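Local structure of separin (Saccharomyces cerevisiae, 5U1T) at residues 530-535 with 601-606; 576-581 with 609-614; 623-628 with 656-661; 629-634 with 640-645; 647-652 with 663-668. The protein cleaves the cohesin subunit Scc1 as a caspase-like cysteine protease at anaphase onset, releasing sister chromatids, and is held inactive by securin until then. All coordinates share one frame; numbering follows the deposited sequence.

Interaction 1 (530-535 with 601-606); sequences CSLRGI and SSFEMD
Within the helical domain of separase, the last turn of helix 523-533 meets the first turn of helix 602-617 through L532 and F603. Their CA atoms are the nearest across the two segments, yet lie 8.9 Å apart, so the side chains bridge the gap. Both reach across; F603 CG, trans to the backbone N (chi1 -178°), carries the ring toward L532. There L532 CD2 lies 3.6 Å from F603 CE1 and 4.0 Å from F603 CD1. The two side chains run obliquely to one another, and only one branch of the leucine is used, against the CE1-CD1 part of the ring. S531 adds a looser touch, its CB standing at the ring edge, near the ring plane, 4.4 Å from F603 CE1; its hydroxyl is hydrogen-bonded to M527 O in its own helix. F474, on helix 470-485, also meets the F603 ring, with planes about 25° apart. The chain of another protein reaches the site as well: one aromatic side chain of it lies nearly parallel to F603, an aromatic side chain hydrogen-bonds to F603 O, and a polar one to L532 O. Between the two helices themselves the contact is wholly apolar and buried, which implies a dispersive, weakly directional join, while the polar bonding at F603 O and L532 O is to the other protein's chain.

Interaction 2 (576-581 with 609-614); sequences TNLSKI and KMLLCY
L578 sits like a fork between L611 and Y614, one methyl given to each. At the N-terminal start of helix 578-590 its CB points to helix 602-617, and the torsion that sets CG trans to the backbone N (chi1 -172°) carries both branches across. CD1 of L578 lies 3.8 Å from L611 CD1, and L578 CD2 lies 3.6 Å from Y614 CD2, 4.0 Å from Y614 CE2 and 3.8 Å from the carbonyl oxygen Y614 O. The leucine thus fits into the space between two residues one helical turn apart, meeting the tyrosine ring obliquely. This is the tight half of the contact. The far end of the ring is tethered where Y614 OH is hydrogen-bonded to L574 O, ahead of helix 578-590. The other half is looser: I581 turns its CB in the same direction, but I581 CG1 stays 4.7 Å from L611 CD1, and the side chain packs instead on L566 of helix 557-572, which L611 touches too. T576 and K580, which do not take part, are exposed to solvent. M570 of helix 557-572 lies against Y614, while F620 and N618 border L578 in the loop after helix 602-617. Helices 578-590 and 602-617 run in roughly opposite directions, with helices 557-572 and 621-633 packed alongside, the stacking of successive antiparallel helices seen in alpha-solenoid proteins.

Interaction 3 (623-628 with 656-661); sequences LSIELS and LYMIDD
I625, on helix 621-633, reaches toward L656 and M658, which flank Y657 in the Schellman motif that ends helix 642-655. Y657, with positive phi, is the C-prime residue of that motif: M658 N bonds to Y653 O and Y657 N to L654 O, and M658 then takes the N-cap position of helix 659-672. From CB, which points at this turn, the I625 side chain divides. Its CG2 branch, trans to the backbone N, goes to helix 642-655 and lies 3.8 Å from L649 CD1. CG1 takes the place beside the backbone N (chi1 -69°) and packs against the same helix, with A652 CB 3.8 Å from I625 CG1. Only CD1 arrives at the turn, carried there by an extended chi2 of 169°. The methionine comes from the other side as a straight chain beyond CG, so that the two side chains meet tip to tip, with M658 CE 3.9 Å from I625 CD1. L656 O is hydrogen-bonded to T903 OG1 and the Y657 backbone to F904, which ties the turn to a later part of the chain. The second touch at the isoleucine tip is lighter: L656 CD1 lies 4.2 Å from I625 CD1.

Interaction 4 (629-634 with 640-645); sequences LCIKSK and SIVPYA
In I631 a chi1 of -68° sets CG1 beside the backbone N and swings CG2, trans to that N, over the start of helix 642-655. K632 has a similar first torsion, extends through CD and then bends at chi3 and chi4, so that its CG and CD pack on A645 while its end turns to D646, with which NZ forms a salt bridge. I631 CG2 has three neighbours: it lies 3.6 Å from I641 CG2, 3.8 Å from A645 CB and 4.2 Å from V642 CG2. I631 and I641 cross at about a right angle, as do K632 and V642. The two segments form the closed end, beside the turn, of an antiparallel helical hairpin, in which helix 621-633 turns through the short helix 635-638 into helix 642-655. A645, one turn on from I641, has a small methyl, consistent with the close approach here (K632 and V642 CA atoms 5.8 Å apart), and both I631 and K632 pack on it: K632 CG lies 3.6 Å from A645 CB and 4.1 Å from V642 CG1. Behind the isoleucines, V608 of helix 602-617 touches both I631 and I641, and L590 of helix 578-590 touches I631.

Interaction 5 (647-652 with 663-668); sequences NYLLEA and LMMKNQ
K666 NZ, the terminal amine of the residue beside M665, which packs on L650, is held by a hydrogen bond to L695 O and by a cation-pi interaction of its side chain with W696. That polar end leads away from the contact, an antiparallel helical hairpin in which helix 642-655 turns back through residues 656-658 into helix 659-672. The hairpin face itself is apolar, and M665 makes the close contacts from its side. Its CB points at the opposite helix, and L650 and M665 lie alongside with their tips pointing in opposite senses, so that they touch along their lengths instead of at their ends: L650 CD1 lies 3.6 Å from M665 CB and 3.8 Å from M665 CG, and L650 CB lies 3.8 Å from M665 CG. L650 comes to this position with its CG trans to the backbone N (chi1 -176°), which brings CD1 beside M665 CB and CG. A662 and L669 of helix 659-672 and S689 of helix 680-689 also touch L650. Polar groups elsewhere on helix 642-655 have other partners: E651 forms a salt bridge with K741, and N647 ND2 a hydrogen bond to L685 O. Beyond CG the methionine is bent at chi2 (65°) and chi3 (38°), and the M665 and L649 side chains cross at about a right angle, with M665 SD 4.1 Å from L649 CD2.

In the fold
Along the chain from the N terminus, interactions 1 and 2 open in turn, at helix 523-533 and at the start of helix 578-590. Both close on helix 602-617, so their loops cross: 601-606 completes interaction 1 before 609-614 completes interaction 2. Helix 621-633 then begins interaction 3, whose loop ends at 656-661 and encloses interaction 4, the hairpin at 629-645. Interaction 5 opens inside that loop, on helix 642-655, and closes beyond it on helix 659-672, so 3 and 5 cross, their centres about 8 Å apart. Packing of L612 on L627 and of K609 on Y644 joins the earlier pair to the later three.

Interaction 1 (530-535 with 601-606)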
# COMPACT_ATOMS: atom_id res chain seq x y z
N CYS A 530 1.12 24.71 -10.43
CA CYS A 530 1.84 23.99 -9.38
C CYS A 530 1.18 22.66 -8.99
O CYS A 530 1.85 21.63 -8.84
CB CYS A 530 1.95 24.87 -8.15
SG CYS A 530 3.02 26.27 -8.39
N SER A 531 -0.13 22.71 -8.82
CA SER A 531 -0.89 21.54 -8.42
C SER A 531 -0.80 20.48 -9.48
O SER A 531 -0.76 19.29 -9.16
CB SER A 531 -2.34 21.91 -8.14
OG SER A 531 -2.40 22.78 -7.02
N LEU A 532 -0.79 20.90 -10.74
CA LEU A 532 -0.69 19.98 -11.86
C LEU A 532 0.71 19.38 -11.92
O LEU A 532 0.89 18.24 -12.31
CB LEU A 532 -1.02 20.69 -13.19
CG LEU A 532 -2.45 20.68 -13.76
CD1 LEU A 532 -2.89 19.27 -14.10
CD2 LEU A 532 -3.43 21.24 -12.78
N ARG A 533 1.71 20.16 -11.51
CA ARG A 533 3.11 19.79 -11.69
C ARG A 533 3.75 19.04 -10.54
O ARG A 533 4.81 18.46 -10.71
CB ARG A 533 3.96 21.02 -11.94
CG ARG A 533 3.68 21.70 -13.23
CD ARG A 533 4.98 22.14 -13.80
NE ARG A 533 5.31 21.33 -14.96
CZ ARG A 533 6.44 21.45 -15.64
NH1 ARG A 533 7.36 22.33 -15.27
NH2 ARG A 533 6.63 20.67 -16.69
N GLY A 534 3.13 19.10 -9.37
CA GLY A 534 3.74 18.58 -8.17
C GLY A 534 4.94 19.39 -7.74
O GLY A 534 5.85 18.89 -7.10
N ILE A 535 4.95 20.67 -8.11
CA ILE A 535 6.04 21.56 -7.73
C ILE A 535 5.46 22.82 -7.15
O ILE A 535 4.54 23.39 -7.71
CB ILE A 535 6.93 21.91 -8.94
CG1 ILE A 535 7.48 20.64 -9.59
CG2 ILE A 535 8.05 22.85 -8.51
CD1 ILE A 535 8.42 19.84 -8.69
N SER A 601 -15.51 19.82 -12.63
CA SER A 601 -14.20 19.71 -13.26
C SER A 601 -13.52 18.39 -13.06
O SER A 601 -13.78 17.69 -12.13
CB SER A 601 -13.25 20.82 -12.77
OG SER A 601 -13.70 21.51 -11.63
N SER A 602 -12.60 18.07 -13.94
CA SER A 602 -11.81 16.89 -13.78
C SER A 602 -10.77 17.27 -12.79
O SER A 602 -10.24 16.44 -12.10
CB SER A 602 -11.19 16.47 -15.08
OG SER A 602 -10.09 17.27 -15.39
N PHE A 603 -10.49 18.54 -12.73
CA PHE A 603 -9.56 19.05 -11.74
C PHE A 603 -10.11 18.77 -10.33
O PHE A 603 -9.36 18.41 -9.41
CB PHE A 603 -9.36 20.54 -11.97
CG PHE A 603 -8.39 21.19 -11.05
CD1 PHE A 603 -7.03 20.93 -11.16
CD2 PHE A 603 -8.82 22.12 -10.12
CE1 PHE A 603 -6.13 21.57 -10.35
CE2 PHE A 603 -7.92 22.75 -9.29
CZ PHE A 603 -6.56 22.48 -9.42
N GLU A 604 -11.41 18.91 -10.16
CA GLU A 604 -12.00 18.66 -8.86
C GLU A 604 -12.18 17.16 -8.59
O GLU A 604 -11.89 16.70 -7.49
CB GLU A 604 -13.32 19.40 -8.72
CG GLU A 604 -13.84 19.32 -7.31
CD GLU A 604 -15.22 19.87 -7.19
OE1 GLU A 604 -15.97 19.38 -6.34
OE2 GLU A 604 -15.57 20.79 -7.97
N MET A 605 -12.65 16.42 -9.59
CA MET A 605 -12.73 14.95 -9.56
C MET A 605 -11.43 14.29 -9.10
O MET A 605 -11.44 13.45 -8.21
CB MET A 605 -13.08 14.40 -10.94
CG MET A 605 -14.44 14.80 -11.45
SD MET A 605 -15.68 14.11 -10.34
CE MET A 605 -16.17 15.56 -9.36
N ASP A 606 -10.34 14.67 -9.73
CA ASP A 606 -9.03 14.13 -9.40
C ASP A 606 -8.63 14.54 -8.02
O ASP A 606 -7.93 13.82 -7.34
CB ASP A 606 -7.97 14.58 -10.39
CG ASP A 606 -8.22 14.07 -11.78
OD1 ASP A 606 -9.14 13.22 -11.97
OD2 ASP A 606 -7.49 14.52 -12.70

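Interaction 2 (576-581 with 609-614)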
# COMPACT_ATOMS: atom_id res chain seq x y z
N THR A 576 -0.48 18.86 7.88
CA THR A 576 -0.72 20.14 8.50
C THR A 576 -2.05 20.73 8.22
O THR A 576 -2.74 21.18 9.10
CB THR A 576 0.25 21.19 7.98
OG1 THR A 576 1.55 20.64 7.89
CG2 THR A 576 0.28 22.36 8.90
N ASN A 577 -2.38 20.75 6.96
CA ASN A 577 -3.64 21.37 6.54
C ASN A 577 -4.74 20.41 6.14
O ASN A 577 -5.81 20.85 5.72
CB ASN A 577 -3.40 22.31 5.36
CG ASN A 577 -2.63 23.53 5.77
OD1 ASN A 577 -2.93 24.16 6.80
ND2 ASN A 577 -1.59 23.85 5.00
N LEU A 578 -4.48 19.11 6.26
CA LEU A 578 -5.41 18.09 5.78
C LEU A 578 -6.82 18.26 6.34
O LEU A 578 -7.82 18.22 5.60
CB LEU A 578 -4.88 16.69 6.12
CG LEU A 578 -5.63 15.50 5.53
CD1 LEU A 578 -6.16 15.81 4.15
CD2 LEU A 578 -4.71 14.29 5.46
N SER A 579 -6.89 18.42 7.65
CA SER A 579 -8.17 18.54 8.33
C SER A 579 -8.88 19.87 7.99
O SER A 579 -10.08 19.89 7.65
CB SER A 579 -7.94 18.39 9.82
OG SER A 579 -9.15 18.56 10.50
N LYS A 580 -8.15 20.98 8.08
CA LYS A 580 -8.64 22.31 7.67
C LYS A 580 -9.32 22.26 6.30
O LYS A 580 -10.46 22.68 6.17
CB LYS A 580 -7.48 23.32 7.63
CG LYS A 580 -7.75 24.63 8.36
CD LYS A 580 -7.48 25.86 7.46
CE LYS A 580 -7.99 27.16 8.14
NZ LYS A 580 -7.82 28.44 7.33
N ILE A 581 -8.62 21.73 5.29
CA ILE A 581 -9.14 21.76 3.93
C ILE A 581 -10.19 20.69 3.63
O ILE A 581 -11.03 20.88 2.76
CB ILE A 581 -8.00 21.66 2.87
CG1 ILE A 581 -7.37 20.28 2.83
CG2 ILE A 581 -6.93 22.71 3.14
CD1 ILE A 581 -6.17 20.20 1.94
N LYS A 609 -10.53 12.34 -5.35
CA LYS A 609 -9.89 11.04 -5.30
C LYS A 609 -8.58 11.10 -4.52
O LYS A 609 -8.32 10.25 -3.65
CB LYS A 609 -9.66 10.48 -6.70
CG LYS A 609 -10.94 9.94 -7.33
CD LYS A 609 -11.06 10.29 -8.82
CE LYS A 609 -9.83 9.89 -9.63
NZ LYS A 609 -10.19 9.76 -11.07
N MET A 610 -7.77 12.12 -4.78
CA MET A 610 -6.50 12.28 -4.09
C MET A 610 -6.68 12.60 -2.58
O MET A 610 -5.79 12.37 -1.77
CB MET A 610 -5.67 13.36 -4.78
CG MET A 610 -4.19 13.34 -4.51
SD MET A 610 -3.42 11.72 -4.20
CE MET A 610 -3.89 10.67 -5.61
N LEU A 611 -7.86 13.13 -2.23
CA LEU A 611 -8.13 13.61 -0.88
C LEU A 611 -8.60 12.47 0.00
O LEU A 611 -8.16 12.33 1.15
CB LEU A 611 -9.20 14.73 -0.90
CG LEU A 611 -9.65 15.34 0.43
CD1 LEU A 611 -8.50 16.05 1.12
CD2 LEU A 611 -10.80 16.29 0.22
N LEU A 612 -9.53 11.68 -0.55
CA LEU A 612 -9.99 10.44 0.05
C LEU A 612 -8.79 9.54 0.32
O LEU A 612 -8.64 9.01 1.43
CB LEU A 612 -10.98 9.74 -0.86
CG LEU A 612 -12.37 10.33 -1.04
CD1 LEU A 612 -13.17 9.48 -1.97
CD2 LEU A 612 -13.08 10.45 0.28
N CYS A 613 -7.95 9.37 -0.69
CA CYS A 613 -6.76 8.55 -0.56
C CYS A 613 -5.76 9.08 0.47
O CYS A 613 -5.12 8.28 1.16
CB CYS A 613 -6.08 8.41 -1.92
SG CYS A 613 -4.43 7.69 -1.92
N TYR A 614 -5.62 10.39 0.62
CA TYR A 614 -4.67 10.89 1.61
C TYR A 614 -5.30 10.88 3.01
O TYR A 614 -4.58 10.78 4.00
CB TYR A 614 -4.19 12.29 1.26
CG TYR A 614 -2.86 12.70 1.85
CD1 TYR A 614 -1.73 11.91 1.69
CD2 TYR A 614 -2.73 13.91 2.53
CE1 TYR A 614 -0.50 12.30 2.20
CE2 TYR A 614 -1.50 14.31 3.03
CZ TYR A 614 -0.39 13.49 2.87
OH TYR A 614 0.83 13.86 3.37

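Interaction 3 (623-628 with 656-661)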
# COMPACT_ATOMS: atom_id res chain seq x y z
N LEU A 623 -13.35 12.03 9.20
CA LEU A 623 -13.43 12.91 8.04
C LEU A 623 -13.72 12.11 6.79
O LEU A 623 -14.57 12.48 5.99
CB LEU A 623 -12.13 13.72 7.88
CG LEU A 623 -11.96 14.82 8.93
CD1 LEU A 623 -10.62 15.51 8.83
CD2 LEU A 623 -13.09 15.81 8.84
N SER A 624 -13.03 10.99 6.63
CA SER A 624 -13.31 10.11 5.50
C SER A 624 -14.80 9.74 5.41
O SER A 624 -15.40 9.83 4.34
CB SER A 624 -12.45 8.84 5.58
OG SER A 624 -11.12 9.11 5.16
N ILE A 625 -15.41 9.36 6.54
CA ILE A 625 -16.82 8.96 6.52
C ILE A 625 -17.70 10.15 6.15
O ILE A 625 -18.61 10.04 5.34
CB ILE A 625 -17.26 8.35 7.89
CG1 ILE A 625 -16.58 7.00 8.09
CG2 ILE A 625 -18.75 8.12 7.95
CD1 ILE A 625 -16.71 6.43 9.49
N GLU A 626 -17.41 11.31 6.73
CA GLU A 626 -18.26 12.46 6.53
C GLU A 626 -18.17 12.97 5.08
O GLU A 626 -19.19 13.28 4.45
CB GLU A 626 -17.90 13.56 7.51
CG GLU A 626 -18.68 14.81 7.26
CD GLU A 626 -18.07 15.98 7.98
OE1 GLU A 626 -17.18 15.72 8.83
OE2 GLU A 626 -18.49 17.13 7.68
N LEU A 627 -16.94 13.04 4.57
CA LEU A 627 -16.68 13.36 3.19
C LEU A 627 -17.40 12.39 2.27
O LEU A 627 -18.20 12.83 1.43
CB LEU A 627 -15.18 13.34 2.89
CG LEU A 627 -14.74 13.60 1.44
CD1 LEU A 627 -15.49 14.78 0.83
CD2 LEU A 627 -13.27 13.85 1.40
N SER A 628 -17.13 11.10 2.41
CA SER A 628 -17.73 10.08 1.54
C SER A 628 -19.24 10.14 1.53
O SER A 628 -19.87 10.05 0.47
CB SER A 628 -17.30 8.68 1.98
OG SER A 628 -16.07 8.33 1.37
N LEU A 656 -12.20 1.84 11.62
CA LEU A 656 -12.77 2.20 12.92
C LEU A 656 -13.48 1.00 13.58
O LEU A 656 -14.22 1.17 14.57
CB LEU A 656 -13.71 3.39 12.78
CG LEU A 656 -12.90 4.68 12.61
CD1 LEU A 656 -13.80 5.90 12.52
CD2 LEU A 656 -11.87 4.84 13.71
N TYR A 657 -13.21 -0.19 13.05
CA TYR A 657 -13.83 -1.45 13.48
C TYR A 657 -15.35 -1.33 13.61
O TYR A 657 -15.97 -1.90 14.51
CB TYR A 657 -13.19 -1.96 14.79
CG TYR A 657 -11.80 -2.55 14.57
CD1 TYR A 657 -10.66 -1.74 14.59
CD2 TYR A 657 -11.63 -3.90 14.31
CE1 TYR A 657 -9.42 -2.26 14.38
CE2 TYR A 657 -10.38 -4.43 14.10
CZ TYR A 657 -9.28 -3.61 14.13
OH TYR A 657 -8.02 -4.15 13.90
N MET A 658 -15.95 -0.59 12.69
CA MET A 658 -17.39 -0.54 12.60
C MET A 658 -17.84 -1.67 11.68
O MET A 658 -18.25 -1.45 10.56
CB MET A 658 -17.86 0.81 12.10
CG MET A 658 -17.28 2.00 12.84
SD MET A 658 -18.10 3.51 12.29
CE MET A 658 -17.04 4.76 12.99
N ILE A 659 -17.74 -2.90 12.18
CA ILE A 659 -17.95 -4.05 11.33
C ILE A 659 -19.40 -4.09 10.84
O ILE A 659 -19.66 -4.49 9.70
CB ILE A 659 -17.57 -5.37 12.05
CG1 ILE A 659 -16.07 -5.63 11.93
CG2 ILE A 659 -18.21 -6.54 11.39
CD1 ILE A 659 -15.20 -4.63 12.61
N ASP A 660 -20.33 -3.67 11.69
CA ASP A 660 -21.73 -3.56 11.30
C ASP A 660 -21.90 -2.85 9.96
O ASP A 660 -22.44 -3.41 9.00
CB ASP A 660 -22.55 -2.83 12.38
CG ASP A 660 -23.10 -3.77 13.47
OD1 ASP A 660 -23.04 -5.02 13.31
OD2 ASP A 660 -23.61 -3.25 14.49
N ASP A 661 -21.42 -1.61 9.88
CA ASP A 661 -21.64 -0.81 8.69
C ASP A 661 -20.82 -1.29 7.51
O ASP A 661 -21.26 -1.20 6.37
CB ASP A 661 -21.34 0.66 8.96
CG ASP A 661 -22.22 1.23 10.05
OD1 ASP A 661 -23.46 1.27 9.85
OD2 ASP A 661 -21.67 1.61 11.10

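Interaction 4 (629-634 with 640-645)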
# COMPACT_ATOMS: atom_id res chain seq x y z
N LEU A 629 -19.84 10.28 2.71
CA LEU A 629 -21.29 10.35 2.81
C LEU A 629 -21.77 11.58 2.06
O LEU A 629 -22.72 11.52 1.29
CB LEU A 629 -21.75 10.38 4.27
CG LEU A 629 -21.59 9.12 5.15
CD1 LEU A 629 -22.25 9.36 6.49
CD2 LEU A 629 -22.15 7.88 4.47
N CYS A 630 -21.08 12.69 2.28
CA CYS A 630 -21.48 13.93 1.65
C CYS A 630 -21.42 13.85 0.11
O CYS A 630 -22.33 14.31 -0.57
CB CYS A 630 -20.60 15.07 2.17
SG CYS A 630 -21.08 16.63 1.47
N ILE A 631 -20.35 13.25 -0.42
CA ILE A 631 -20.24 12.97 -1.86
C ILE A 631 -21.41 12.15 -2.37
O ILE A 631 -22.09 12.53 -3.33
CB ILE A 631 -18.94 12.22 -2.18
CG1 ILE A 631 -17.72 13.11 -1.94
CG2 ILE A 631 -18.97 11.66 -3.60
CD1 ILE A 631 -16.43 12.37 -1.92
N LYS A 632 -21.66 11.02 -1.72
CA LYS A 632 -22.74 10.12 -2.11
C LYS A 632 -24.07 10.79 -1.92
O LYS A 632 -25.10 10.28 -2.35
CB LYS A 632 -22.70 8.83 -1.30
CG LYS A 632 -21.39 8.05 -1.40
CD LYS A 632 -21.25 7.08 -0.21
CE LYS A 632 -22.56 6.33 0.02
NZ LYS A 632 -22.97 5.50 -1.17
N SER A 633 -24.05 11.94 -1.26
CA SER A 633 -25.24 12.75 -1.10
C SER A 633 -25.43 13.66 -2.33
O SER A 633 -26.48 13.65 -2.97
CB SER A 633 -25.15 13.56 0.19
OG SER A 633 -26.13 14.57 0.23
N LYS A 634 -24.39 14.42 -2.68
CA LYS A 634 -24.42 15.29 -3.85
C LYS A 634 -24.19 14.48 -5.13
O LYS A 634 -23.42 14.87 -6.01
CB LYS A 634 -23.36 16.39 -3.74
CG LYS A 634 -23.25 17.07 -2.40
CD LYS A 634 -24.47 17.87 -2.08
CE LYS A 634 -24.28 18.70 -0.83
NZ LYS A 634 -25.48 19.56 -0.55
N SER A 640 -20.02 10.21 -10.91
CA SER A 640 -18.89 9.54 -11.55
C SER A 640 -17.83 9.12 -10.53
O SER A 640 -17.05 8.21 -10.75
CB SER A 640 -18.25 10.44 -12.62
OG SER A 640 -17.31 11.36 -12.08
N ILE A 641 -17.84 9.81 -9.40
CA ILE A 641 -16.80 9.65 -8.41
C ILE A 641 -17.27 8.78 -7.24
O ILE A 641 -16.46 8.29 -6.47
CB ILE A 641 -16.35 11.02 -7.92
CG1 ILE A 641 -14.86 11.06 -7.70
CG2 ILE A 641 -17.07 11.43 -6.64
CD1 ILE A 641 -14.48 12.37 -7.13
N VAL A 642 -18.59 8.60 -7.13
CA VAL A 642 -19.22 7.84 -6.05
C VAL A 642 -18.68 6.40 -5.87
O VAL A 642 -18.66 5.89 -4.74
CB VAL A 642 -20.76 7.79 -6.26
CG1 VAL A 642 -21.42 6.81 -5.30
CG2 VAL A 642 -21.35 9.17 -6.07
N PRO A 643 -18.24 5.73 -6.95
CA PRO A 643 -17.48 4.49 -6.71
C PRO A 643 -16.30 4.67 -5.74
O PRO A 643 -15.95 3.73 -5.01
CB PRO A 643 -16.97 4.12 -8.11
CG PRO A 643 -18.03 4.62 -9.02
CD PRO A 643 -18.61 5.87 -8.38
N TYR A 644 -15.69 5.85 -5.75
CA TYR A 644 -14.58 6.09 -4.85
C TYR A 644 -15.08 6.37 -3.45
O TYR A 644 -14.45 5.96 -2.47
CB TYR A 644 -13.71 7.24 -5.32
CG TYR A 644 -12.87 6.91 -6.52
CD1 TYR A 644 -13.40 6.99 -7.80
CD2 TYR A 644 -11.54 6.55 -6.37
CE1 TYR A 644 -12.64 6.70 -8.90
CE2 TYR A 644 -10.77 6.26 -7.46
CZ TYR A 644 -11.33 6.34 -8.73
OH TYR A 644 -10.56 6.06 -9.84
N ALA A 645 -16.19 7.08 -3.35
CA ALA A 645 -16.74 7.36 -2.04
C ALA A 645 -17.14 6.03 -1.41
O ALA A 645 -16.89 5.82 -0.23
CB ALA A 645 -17.90 8.31 -2.13

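Interaction 5 (647-652 with 663-668)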
# COMPACT_ATOMS: atom_id res chain seq x y z
N ASN A 647 -16.01 2.77 -1.99
CA ASN A 647 -14.82 2.05 -1.58
C ASN A 647 -14.17 2.65 -0.33
O ASN A 647 -13.75 1.92 0.57
CB ASN A 647 -13.79 2.00 -2.71
CG ASN A 647 -12.36 1.57 -2.24
OD1 ASN A 647 -11.68 2.31 -1.51
ND2 ASN A 647 -11.90 0.40 -2.70
N TYR A 648 -14.06 3.97 -0.29
CA TYR A 648 -13.29 4.59 0.79
C TYR A 648 -14.12 4.69 2.08
O TYR A 648 -13.55 4.76 3.17
CB TYR A 648 -12.77 5.97 0.36
CG TYR A 648 -11.45 5.91 -0.37
CD1 TYR A 648 -10.29 5.49 0.28
CD2 TYR A 648 -11.35 6.26 -1.72
CE1 TYR A 648 -9.08 5.43 -0.37
CE2 TYR A 648 -10.13 6.19 -2.39
CZ TYR A 648 -9.00 5.78 -1.70
OH TYR A 648 -7.78 5.71 -2.33
N LEU A 649 -15.44 4.68 1.94
CA LEU A 649 -16.31 4.64 3.11
C LEU A 649 -16.16 3.27 3.81
O LEU A 649 -16.15 3.17 5.04
CB LEU A 649 -17.75 4.90 2.69
CG LEU A 649 -18.85 4.92 3.75
CD1 LEU A 649 -18.54 5.90 4.88
CD2 LEU A 649 -20.16 5.28 3.07
N LEU A 650 -16.05 2.23 2.98
CA LEU A 650 -15.89 0.86 3.44
C LEU A 650 -14.60 0.71 4.25
O LEU A 650 -14.62 0.19 5.37
CB LEU A 650 -15.91 -0.10 2.25
CG LEU A 650 -15.85 -1.60 2.56
CD1 LEU A 650 -16.71 -1.90 3.78
CD2 LEU A 650 -16.27 -2.46 1.36
N GLU A 651 -13.49 1.19 3.69
CA GLU A 651 -12.21 1.10 4.36
C GLU A 651 -12.20 1.92 5.64
O GLU A 651 -11.52 1.56 6.59
CB GLU A 651 -11.09 1.55 3.41
CG GLU A 651 -11.03 0.76 2.10
CD GLU A 651 -10.28 -0.57 2.24
OE1 GLU A 651 -9.07 -0.60 1.88
OE2 GLU A 651 -10.88 -1.59 2.69
N ALA A 652 -12.96 3.00 5.69
CA ALA A 652 -13.02 3.84 6.89
C ALA A 652 -13.82 3.18 8.01
O ALA A 652 -13.41 3.21 9.16
CB ALA A 652 -13.61 5.21 6.56
N LEU A 663 -20.27 -4.35 6.79
CA LEU A 663 -20.88 -5.52 6.17
C LEU A 663 -22.08 -5.11 5.31
O LEU A 663 -22.32 -5.70 4.25
CB LEU A 663 -21.27 -6.54 7.24
CG LEU A 663 -20.09 -7.18 8.00
CD1 LEU A 663 -20.57 -8.03 9.18
CD2 LEU A 663 -19.20 -7.99 7.07
N MET A 664 -22.82 -4.08 5.75
CA MET A 664 -23.91 -3.53 4.95
C MET A 664 -23.33 -3.04 3.65
O MET A 664 -23.86 -3.29 2.57
CB MET A 664 -24.62 -2.38 5.69
CG MET A 664 -25.40 -2.82 6.94
SD MET A 664 -25.98 -1.47 8.01
CE MET A 664 -26.85 -0.41 6.84
N MET A 665 -22.21 -2.36 3.78
CA MET A 665 -21.42 -1.89 2.65
C MET A 665 -21.03 -3.04 1.72
O MET A 665 -21.28 -2.97 0.52
CB MET A 665 -20.17 -1.16 3.15
CG MET A 665 -19.68 -0.00 2.32
SD MET A 665 -20.84 1.37 2.26
CE MET A 665 -21.50 1.38 3.93
N LYS A 666 -20.45 -4.10 2.29
CA LYS A 666 -19.99 -5.25 1.51
C LYS A 666 -21.06 -5.79 0.59
O LYS A 666 -20.88 -5.82 -0.62
CB LYS A 666 -19.50 -6.40 2.41
CG LYS A 666 -19.43 -7.78 1.68
CD LYS A 666 -18.92 -8.90 2.60
CE LYS A 666 -18.62 -10.20 1.85
NZ LYS A 666 -17.82 -11.17 2.70
N ASN A 667 -22.17 -6.24 1.17
CA ASN A 667 -23.13 -7.03 0.42
C ASN A 667 -23.97 -6.18 -0.51
O ASN A 667 -24.50 -6.70 -1.49
CB ASN A 667 -24.01 -7.84 1.36
CG ASN A 667 -23.24 -8.97 2.04
OD1 ASN A 667 -22.72 -8.81 3.15
ND2 ASN A 667 -23.15 -10.12 1.36
N GLN A 668 -24.10 -4.89 -0.22
CA GLN A 668 -24.75 -4.00 -1.17
C GLN A 668 -23.88 -3.91 -2.42
O GLN A 668 -24.31 -4.28 -3.52
CB GLN A 668 -25.01 -2.62 -0.57
CG GLN A 668 -26.12 -2.58 0.47
CD GLN A 668 -27.49 -2.97 -0.10
OE1 GLN A 668 -27.95 -2.43 -1.11
NE2 GLN A 668 -28.16 -3.93 0.57